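Local structure of succinate dehydrogenase subunit A (Mycolicibacterium smegmatis MC2 51, 6LUM) at residues 33-39 with 158-164; 75-79 with 548-552. The protein probably oxidises succinate to fumarate as the FAD-carrying flavoprotein subunit of succinate dehydrogenase, passing the electrons on toward its iron-sulfur partner subunit. One frame throughout, in Å; residues are numbered along the deposited sequence.

Interaction 1. Residues 33-39 with 158-164; sequences VLTKLYP and FFNEFYA. With FAD (flavin-adenine dinucleotide), chain Y.
The shortest hydrogen bond between 33-39 and 158-164 runs from F162 N to T35 O, 2.6 Å and nearly straight at 170°. It follows a short parallel pairing in which F159 N bonds V33 O at 2.8 Å and T35 N bonds F159 O at 3.2 Å. E161, with positive phi, turns the chain between strand 158-160 and 162-164, which leaves at 97° to strand 33-35.

Apolar side chains pack on both faces of the paired strands. V33 lies alongside the ring of F158, while P39 sets its CG over a face of that ring, 3.9 Å from the centroid; a flat aromatic can take a branched chain and a proline together. On the other face, L34 CD2 packs on F159 CB at 3.8 Å, in a core shared with V181, A183 and F194.

Beyond the strands, the N160 amide stacks nearly parallel to the Y38 ring, with CB over its face. The polar ends of this corner look to subunit B: Y38 OH bonds E134 of that chain, and E161 forms a salt bridge with its R74.

K36 suits its place by having a long aliphatic stem. Its CB sits over the centre of the Y163 ring, 3.9 Å from the centroid; chi1 of 80° sets CG between the backbone N and the carbonyl carbon, and the stem runs on so that CD lies over the FAD adenine, 3.8 Å from C5A, before NZ reaches a salt bridge with E510. A164 N adds a weak bond of 3.3 Å to adenine N1A. Strand 31-35, reached from strand 9-12 through helix 16-28, thus ends at the adenosine, as the second strand does in the beta-alpha-beta unit of Rossmann-type dinucleotide-binding domains.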
loop_
_atom_site.group_PDB
_atom_site.type_symbol
_atom_site.label_atom_id
_atom_site.label_comp_id
_atom_site.label_asym_id
_atom_site.label_seq_id
_atom_site.Cartn_x
_atom_site.Cartn_y
_atom_site.Cartn_z
ATOM N N VAL D 33 -25.638 -5.348 7.229
ATOM C CA VAL D 33 -26.216 -5.055 8.535
ATOM C C VAL D 33 -27.266 -3.972 8.366
ATOM O O VAL D 33 -26.981 -2.919 7.792
ATOM C CB VAL D 33 -25.155 -4.606 9.549
ATOM C CG1 VAL D 33 -25.725 -4.619 10.929
ATOM C CG2 VAL D 33 -23.957 -5.497 9.485
ATOM N N LEU D 34 -28.472 -4.226 8.854
ATOM C CA LEU D 34 -29.556 -3.259 8.812
ATOM C C LEU D 34 -29.768 -2.693 10.201
ATOM O O LEU D 34 -29.724 -3.427 11.186
ATOM C CB LEU D 34 -30.867 -3.878 8.337
ATOM C CG LEU D 34 -30.906 -4.799 7.132
ATOM C CD1 LEU D 34 -32.332 -4.977 6.723
ATOM C CD2 LEU D 34 -30.115 -4.222 6.024
ATOM N N THR D 35 -30.018 -1.396 10.279
ATOM C CA THR D 35 -30.173 -0.740 11.561
ATOM C C THR D 35 -31.292 0.275 11.426
ATOM O O THR D 35 -31.401 0.929 10.392
ATOM C CB THR D 35 -28.886 -0.032 11.966
ATOM O OG1 THR D 35 -27.762 -0.810 11.566
ATOM C CG2 THR D 35 -28.817 0.066 13.446
ATOM N N LYS D 36 -32.129 0.409 12.443
ATOM C CA LYS D 36 -33.054 1.530 12.445
ATOM C C LYS D 36 -32.412 2.781 13.011
ATOM O O LYS D 36 -33.008 3.857 12.942
ATOM C CB LYS D 36 -34.309 1.192 13.237
ATOM C CG LYS D 36 -34.126 1.310 14.699
ATOM C CD LYS D 36 -35.200 0.614 15.464
ATOM C CE LYS D 36 -36.470 1.366 15.455
ATOM N NZ LYS D 36 -37.466 0.677 16.299
ATOM N N LEU D 37 -31.206 2.662 13.548
ATOM C CA LEU D 37 -30.451 3.761 14.119
ATOM C C LEU D 37 -29.105 3.802 13.430
ATOM O O LEU D 37 -28.878 3.132 12.431
ATOM C CB LEU D 37 -30.246 3.588 15.625
ATOM C CG LEU D 37 -31.461 3.374 16.511
ATOM C CD1 LEU D 37 -31.067 2.639 17.740
ATOM C CD2 LEU D 37 -32.062 4.686 16.875
ATOM N N TYR D 38 -28.211 4.602 13.959
ATOM C CA TYR D 38 -26.824 4.435 13.597
ATOM C C TYR D 38 -26.204 3.421 14.549
ATOM O O TYR D 38 -26.680 3.268 15.670
ATOM C CB TYR D 38 -26.093 5.766 13.646
ATOM C CG TYR D 38 -26.276 6.528 12.366
ATOM C CD1 TYR D 38 -27.443 7.206 12.108
ATOM C CD2 TYR D 38 -25.303 6.525 11.396
ATOM C CE1 TYR D 38 -27.623 7.876 10.933
ATOM C CE2 TYR D 38 -25.475 7.195 10.220
ATOM C CZ TYR D 38 -26.637 7.868 9.995
ATOM O OH TYR D 38 -26.808 8.542 8.817
ATOM N N PRO D 39 -25.191 2.678 14.119
ATOM C CA PRO D 39 -24.707 1.572 14.947
ATOM C C PRO D 39 -24.412 1.951 16.380
ATOM O O PRO D 39 -24.683 1.159 17.281
ATOM C CB PRO D 39 -23.447 1.138 14.208
ATOM C CG PRO D 39 -23.727 1.453 12.838
ATOM C CD PRO D 39 -24.518 2.698 12.817
ATOM N N PHE D 158 -23.085 -1.202 6.011
ATOM C CA PHE D 158 -24.137 -0.812 6.935
ATOM C C PHE D 158 -25.246 -0.132 6.159
ATOM O O PHE D 158 -24.981 0.734 5.325
ATOM C CB PHE D 158 -23.614 0.138 8.004
ATOM C CG PHE D 158 -23.010 -0.544 9.177
ATOM C CD1 PHE D 158 -23.797 -1.166 10.104
ATOM C CD2 PHE D 158 -21.654 -0.542 9.361
ATOM C CE1 PHE D 158 -23.243 -1.783 11.176
ATOM C CE2 PHE D 158 -21.102 -1.155 10.430
ATOM C CZ PHE D 158 -21.895 -1.776 11.338
ATOM N N PHE D 159 -26.477 -0.518 6.436
ATOM C CA PHE D 159 -27.652 0.126 5.873
ATOM C C PHE D 159 -28.343 0.832 7.027
ATOM O O PHE D 159 -29.200 0.259 7.690
ATOM C CB PHE D 159 -28.558 -0.882 5.198
ATOM C CG PHE D 159 -27.985 -1.463 3.946
ATOM C CD1 PHE D 159 -28.259 -0.903 2.722
ATOM C CD2 PHE D 159 -27.166 -2.564 3.994
ATOM C CE1 PHE D 159 -27.731 -1.427 1.590
ATOM C CE2 PHE D 159 -26.636 -3.085 2.861
ATOM C CZ PHE D 159 -26.918 -2.515 1.659
ATOM N N ASN D 160 -27.959 2.075 7.274
ATOM C CA ASN D 160 -28.438 2.798 8.441
ATOM C C ASN D 160 -29.827 3.353 8.197
ATOM O O ASN D 160 -30.126 3.859 7.117
ATOM C CB ASN D 160 -27.489 3.934 8.791
ATOM C CG ASN D 160 -26.077 3.473 8.959
ATOM O OD1 ASN D 160 -25.764 2.744 9.886
ATOM N ND2 ASN D 160 -25.209 3.898 8.065
ATOM N N GLU D 161 -30.672 3.260 9.216
ATOM C CA GLU D 161 -32.055 3.718 9.165
ATOM C C GLU D 161 -32.855 2.944 8.120
ATOM O O GLU D 161 -33.432 3.502 7.192
ATOM C CB GLU D 161 -32.108 5.224 8.942
ATOM C CG GLU D 161 -31.610 5.968 10.152
ATOM C CD GLU D 161 -31.558 7.453 9.956
ATOM O OE1 GLU D 161 -31.716 7.909 8.807
ATOM O OE2 GLU D 161 -31.372 8.172 10.956
ATOM N N PHE D 162 -32.880 1.628 8.310
ATOM C CA PHE D 162 -33.646 0.680 7.512
ATOM C C PHE D 162 -34.515 -0.117 8.470
ATOM O O PHE D 162 -34.042 -1.074 9.075
ATOM C CB PHE D 162 -32.732 -0.266 6.753
ATOM C CG PHE D 162 -32.351 0.201 5.395
ATOM C CD1 PHE D 162 -31.648 1.362 5.223
ATOM C CD2 PHE D 162 -32.660 -0.541 4.292
ATOM C CE1 PHE D 162 -31.281 1.779 3.979
ATOM C CE2 PHE D 162 -32.291 -0.123 3.056
ATOM C CZ PHE D 162 -31.599 1.038 2.902
ATOM N N TYR D 163 -35.780 0.236 8.604
ATOM C CA TYR D 163 -36.657 -0.482 9.521
ATOM C C TYR D 163 -37.062 -1.798 8.883
ATOM O O TYR D 163 -38.000 -1.846 8.094
ATOM C CB TYR D 163 -37.885 0.350 9.856
ATOM C CG TYR D 163 -37.597 1.585 10.659
ATOM C CD1 TYR D 163 -36.776 2.580 10.164
ATOM C CD2 TYR D 163 -38.158 1.766 11.901
ATOM C CE1 TYR D 163 -36.510 3.696 10.885
ATOM C CE2 TYR D 163 -37.906 2.888 12.625
ATOM C CZ TYR D 163 -37.078 3.850 12.115
ATOM O OH TYR D 163 -36.815 4.981 12.843
ATOM N N ALA D 164 -36.373 -2.879 9.230
ATOM C CA ALA D 164 -36.745 -4.195 8.732
ATOM C C ALA D 164 -38.129 -4.578 9.218
ATOM O O ALA D 164 -38.322 -4.823 10.406
ATOM C CB ALA D 164 -35.738 -5.251 9.168
HETATM P PA FAD Y . -29.549 -3.454 21.506
HETATM O O1A FAD Y . -28.161 -2.952 21.821
HETATM O O2A FAD Y . -30.629 -3.392 22.560
HETATM O O5B FAD Y . -30.080 -2.681 20.198
HETATM C C5B FAD Y . -30.730 -3.392 19.146
HETATM C C4B FAD Y . -30.145 -2.965 17.808
HETATM O O4B FAD Y . -30.841 -3.617 16.742
HETATM C C3B FAD Y . -30.276 -1.463 17.602
HETATM O O3B FAD Y . -28.974 -0.864 17.568
HETATM C C2B FAD Y . -31.044 -1.280 16.300
HETATM O O2B FAD Y . -30.307 -0.540 15.319
HETATM C C1B FAD Y . -31.331 -2.680 15.777
HETATM N N9A FAD Y . -32.793 -2.858 15.594
HETATM C C8A FAD Y . -33.697 -3.016 16.580
HETATM N N7A FAD Y . -34.950 -3.154 16.076
HETATM C C5A FAD Y . -34.858 -3.084 14.735
HETATM C C6A FAD Y . -35.800 -3.154 13.594
HETATM N N6A FAD Y . -37.128 -3.332 13.791
HETATM N N1A FAD Y . -35.288 -3.036 12.348
HETATM C C2A FAD Y . -33.971 -2.859 12.138
HETATM N N3A FAD Y . -33.060 -2.785 13.125
HETATM C C4A FAD Y . -33.434 -2.889 14.424
HETATM N N1 FAD Y . -26.626 -5.232 30.749
HETATM C C2 FAD Y . -25.511 -5.553 31.452
HETATM O O2 FAD Y . -25.030 -6.700 31.321
HETATM N N3 FAD Y . -24.902 -4.690 32.284
HETATM C C4 FAD Y . -25.354 -3.445 32.478
HETATM O O4 FAD Y . -24.767 -2.665 33.259
HETATM C C4X FAD Y . -26.569 -3.013 31.747
HETATM N N5 FAD Y . -27.090 -1.774 31.887
HETATM C C5X FAD Y . -28.201 -1.409 31.206
HETATM C C6 FAD Y . -28.719 -0.129 31.366
HETATM C C7 FAD Y . -29.860 0.254 30.668
HETATM C C7M FAD Y . -30.418 1.642 30.845
HETATM C C8 FAD Y . -30.529 -0.705 29.751
HETATM C C8M FAD Y . -31.765 -0.287 28.998
HETATM C C9 FAD Y . -30.016 -1.986 29.587
HETATM C C9A FAD Y . -28.875 -2.369 30.283
HETATM N N10 FAD Y . -28.348 -3.666 30.123
HETATM C C10 FAD Y . -27.192 -4.011 30.847
HETATM C "C1'" FAD Y . -28.988 -4.630 29.225
HETATM C "C2'" FAD Y . -28.040 -4.966 28.080
HETATM O "O2'" FAD Y . -27.440 -3.763 27.587
HETATM C "C3'" FAD Y . -28.779 -5.667 26.946
HETATM O "O3'" FAD Y . -28.920 -7.058 27.256
HETATM C "C4'" FAD Y . -28.028 -5.513 25.628
HETATM O "O4'" FAD Y . -27.591 -4.156 25.487
HETATM C "C5'" FAD Y . -28.914 -5.888 24.446
HETATM O "O5'" FAD Y . -28.380 -5.319 23.252
HETATM P P FAD Y . -28.579 -6.054 21.833
HETATM O O1P FAD Y . -27.224 -6.195 21.181
HETATM O O2P FAD Y . -29.441 -7.275 22.050
HETATM O O3P FAD Y . -29.432 -4.976 20.995
#

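Interaction 2. Residues 75-79 with 548-552; sequences DYLAD and YMRHT
Y76 meets M549 through its backbone and CB: the methyl CE of M549 comes within 3.8 Å of Y76 O and 4.3 Å of Y76 CB. M549 CG stands anti to the backbone N (chi1 -172°), and a bend at chi3 turns the methyl to this spot; a flexible thioether can follow such an irregular loop. L77 fills the middle. Its CD1 lies against the backbone of 549-550, 4.1 Å from R550 N, and its side chain slides past that of H551 in the reverse direction. L77 O approaches H551 CE1 obliquely at 3.1 Å. D79, at the N-cap position of helix 80-100 though its side chain makes no capping bond, brings OD1 to the edge of the imidazole, 3.7 Å from H551 NE2, with carboxylate and ring planes close to perpendicular. This OD1 accepts a bond from V573 N, while H551 ND1 is bonded to D236. Replacing H551 by alanine is likely to open a gap beside L77 and leave D236 without its imidazole mate. No hydrogen bond crosses between the two segments, and their chemistry implies a fit made largely by van der Waals packing, to which the nearby carboxylate may add a mild electrostatic attraction for the imidazole.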
loop_
_atom_site.group_PDB
_atom_site.type_symbol
_atom_site.label_atom_id
_atom_site.label_comp_id
_atom_site.label_asym_id
_atom_site.label_seq_id
_atom_site.Cartn_x
_atom_site.Cartn_y
_atom_site.Cartn_z
ATOM N N ASP D 75 -33.229 -18.620 39.166
ATOM C CA ASP D 75 -34.323 -19.261 39.896
ATOM C C ASP D 75 -34.697 -20.606 39.281
ATOM O O ASP D 75 -35.866 -20.986 39.244
ATOM C CB ASP D 75 -35.543 -18.349 39.982
ATOM C CG ASP D 75 -36.370 -18.612 41.212
ATOM O OD1 ASP D 75 -36.255 -19.716 41.774
ATOM O OD2 ASP D 75 -37.134 -17.718 41.622
ATOM N N TYR D 76 -33.693 -21.329 38.796
ATOM C CA TYR D 76 -33.850 -22.702 38.320
ATOM C C TYR D 76 -34.832 -22.777 37.155
ATOM O O TYR D 76 -35.768 -23.577 37.138
ATOM C CB TYR D 76 -34.264 -23.627 39.466
ATOM C CG TYR D 76 -33.225 -23.672 40.552
ATOM C CD1 TYR D 76 -31.943 -24.125 40.285
ATOM C CD2 TYR D 76 -33.510 -23.236 41.832
ATOM C CE1 TYR D 76 -30.985 -24.154 41.260
ATOM C CE2 TYR D 76 -32.557 -23.263 42.814
ATOM C CZ TYR D 76 -31.298 -23.723 42.524
ATOM O OH TYR D 76 -30.340 -23.753 43.506
ATOM N N LEU D 77 -34.596 -21.911 36.173
ATOM C CA LEU D 77 -35.267 -22.013 34.887
ATOM C C LEU D 77 -34.287 -21.820 33.739
ATOM O O LEU D 77 -34.707 -21.838 32.580
ATOM C CB LEU D 77 -36.397 -21.001 34.773
ATOM C CG LEU D 77 -37.548 -21.413 33.865
ATOM C CD1 LEU D 77 -38.341 -22.507 34.522
ATOM C CD2 LEU D 77 -38.423 -20.233 33.559
ATOM N N ALA D 78 -33.005 -21.629 34.023
ATOM C CA ALA D 78 -31.993 -21.559 32.989
ATOM C C ALA D 78 -31.685 -22.956 32.467
ATOM O O ALA D 78 -32.068 -23.964 33.058
ATOM C CB ALA D 78 -30.727 -20.899 33.528
ATOM N N ASP D 79 -30.988 -23.014 31.341
ATOM C CA ASP D 79 -30.531 -24.277 30.779
ATOM C C ASP D 79 -29.056 -24.447 31.103
ATOM O O ASP D 79 -28.233 -23.606 30.721
ATOM C CB ASP D 79 -30.761 -24.332 29.273
ATOM C CG ASP D 79 -32.227 -24.406 28.913
ATOM O OD1 ASP D 79 -33.017 -24.881 29.752
ATOM O OD2 ASP D 79 -32.591 -24.001 27.790
ATOM N N TYR D 548 -44.733 -26.197 36.993
ATOM C CA TYR D 548 -44.380 -25.048 36.174
ATOM C C TYR D 548 -42.877 -24.863 36.051
ATOM O O TYR D 548 -42.390 -23.740 35.952
ATOM C CB TYR D 548 -45.013 -23.775 36.725
ATOM C CG TYR D 548 -46.507 -23.733 36.580
ATOM C CD1 TYR D 548 -47.096 -23.670 35.331
ATOM C CD2 TYR D 548 -47.328 -23.763 37.691
ATOM C CE1 TYR D 548 -48.452 -23.643 35.194
ATOM C CE2 TYR D 548 -48.687 -23.735 37.562
ATOM C CZ TYR D 548 -49.244 -23.676 36.311
ATOM O OH TYR D 548 -50.607 -23.645 36.180
ATOM N N MET D 549 -42.111 -25.946 36.051
ATOM C CA MET D 549 -40.696 -25.806 35.717
ATOM C C MET D 549 -40.455 -26.114 34.246
ATOM O O MET D 549 -39.716 -27.023 33.877
ATOM C CB MET D 549 -39.837 -26.683 36.617
ATOM C CG MET D 549 -38.345 -26.436 36.442
ATOM S SD MET D 549 -37.299 -27.328 37.599
ATOM C CE MET D 549 -37.570 -26.349 39.066
ATOM N N ARG D 550 -41.115 -25.346 33.387
ATOM C CA ARG D 550 -40.954 -25.472 31.950
ATOM C C ARG D 550 -41.057 -24.091 31.328
ATOM O O ARG D 550 -41.705 -23.195 31.869
ATOM C CB ARG D 550 -42.007 -26.403 31.345
ATOM C CG ARG D 550 -41.919 -27.836 31.814
ATOM C CD ARG D 550 -43.234 -28.560 31.643
ATOM N NE ARG D 550 -44.326 -27.855 32.301
ATOM C CZ ARG D 550 -45.559 -28.331 32.404
ATOM N NH1 ARG D 550 -45.856 -29.516 31.892
ATOM N NH2 ARG D 550 -46.496 -27.625 33.019
ATOM N N HIS D 551 -40.405 -23.921 30.187
ATOM C CA HIS D 551 -40.565 -22.701 29.421
ATOM C C HIS D 551 -41.942 -22.684 28.783
ATOM O O HIS D 551 -42.443 -23.715 28.333
ATOM C CB HIS D 551 -39.499 -22.599 28.340
ATOM C CG HIS D 551 -38.103 -22.501 28.864
ATOM N ND1 HIS D 551 -37.685 -21.480 29.688
ATOM C CD2 HIS D 551 -37.021 -23.288 28.665
ATOM C CE1 HIS D 551 -36.410 -21.647 29.981
ATOM N NE2 HIS D 551 -35.982 -22.736 29.372
ATOM N N THR D 552 -42.559 -21.512 28.753
ATOM C CA THR D 552 -43.816 -21.322 28.049
ATOM C C THR D 552 -43.523 -20.873 26.632
ATOM O O THR D 552 -42.667 -20.016 26.415
ATOM C CB THR D 552 -44.675 -20.274 28.753
ATOM O OG1 THR D 552 -44.974 -20.709 30.083
ATOM C CG2 THR D 552 -45.963 -20.058 28.002
#

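How the interactions relate
Interaction 1 is the more deeply buried and the larger, 735 Å² against 265 Å² for interaction 2, which is only partly buried. The two lie on opposite sides of the chain's centre, their nearest atoms about 22 Å apart, and share no helix or strand. The first pairs strands inside the FAD-binding domain, so backbone hydrogen bonds set its register, and it touches both the cofactor and subunit B. The second brings the loop before helix 80-100, in the FAD-binding domain, against strand 550-556 in the C-terminal part; there side chains pack on one another and on the opposing backbone, without a hydrogen bond between the segments, and no other protein chain touches them.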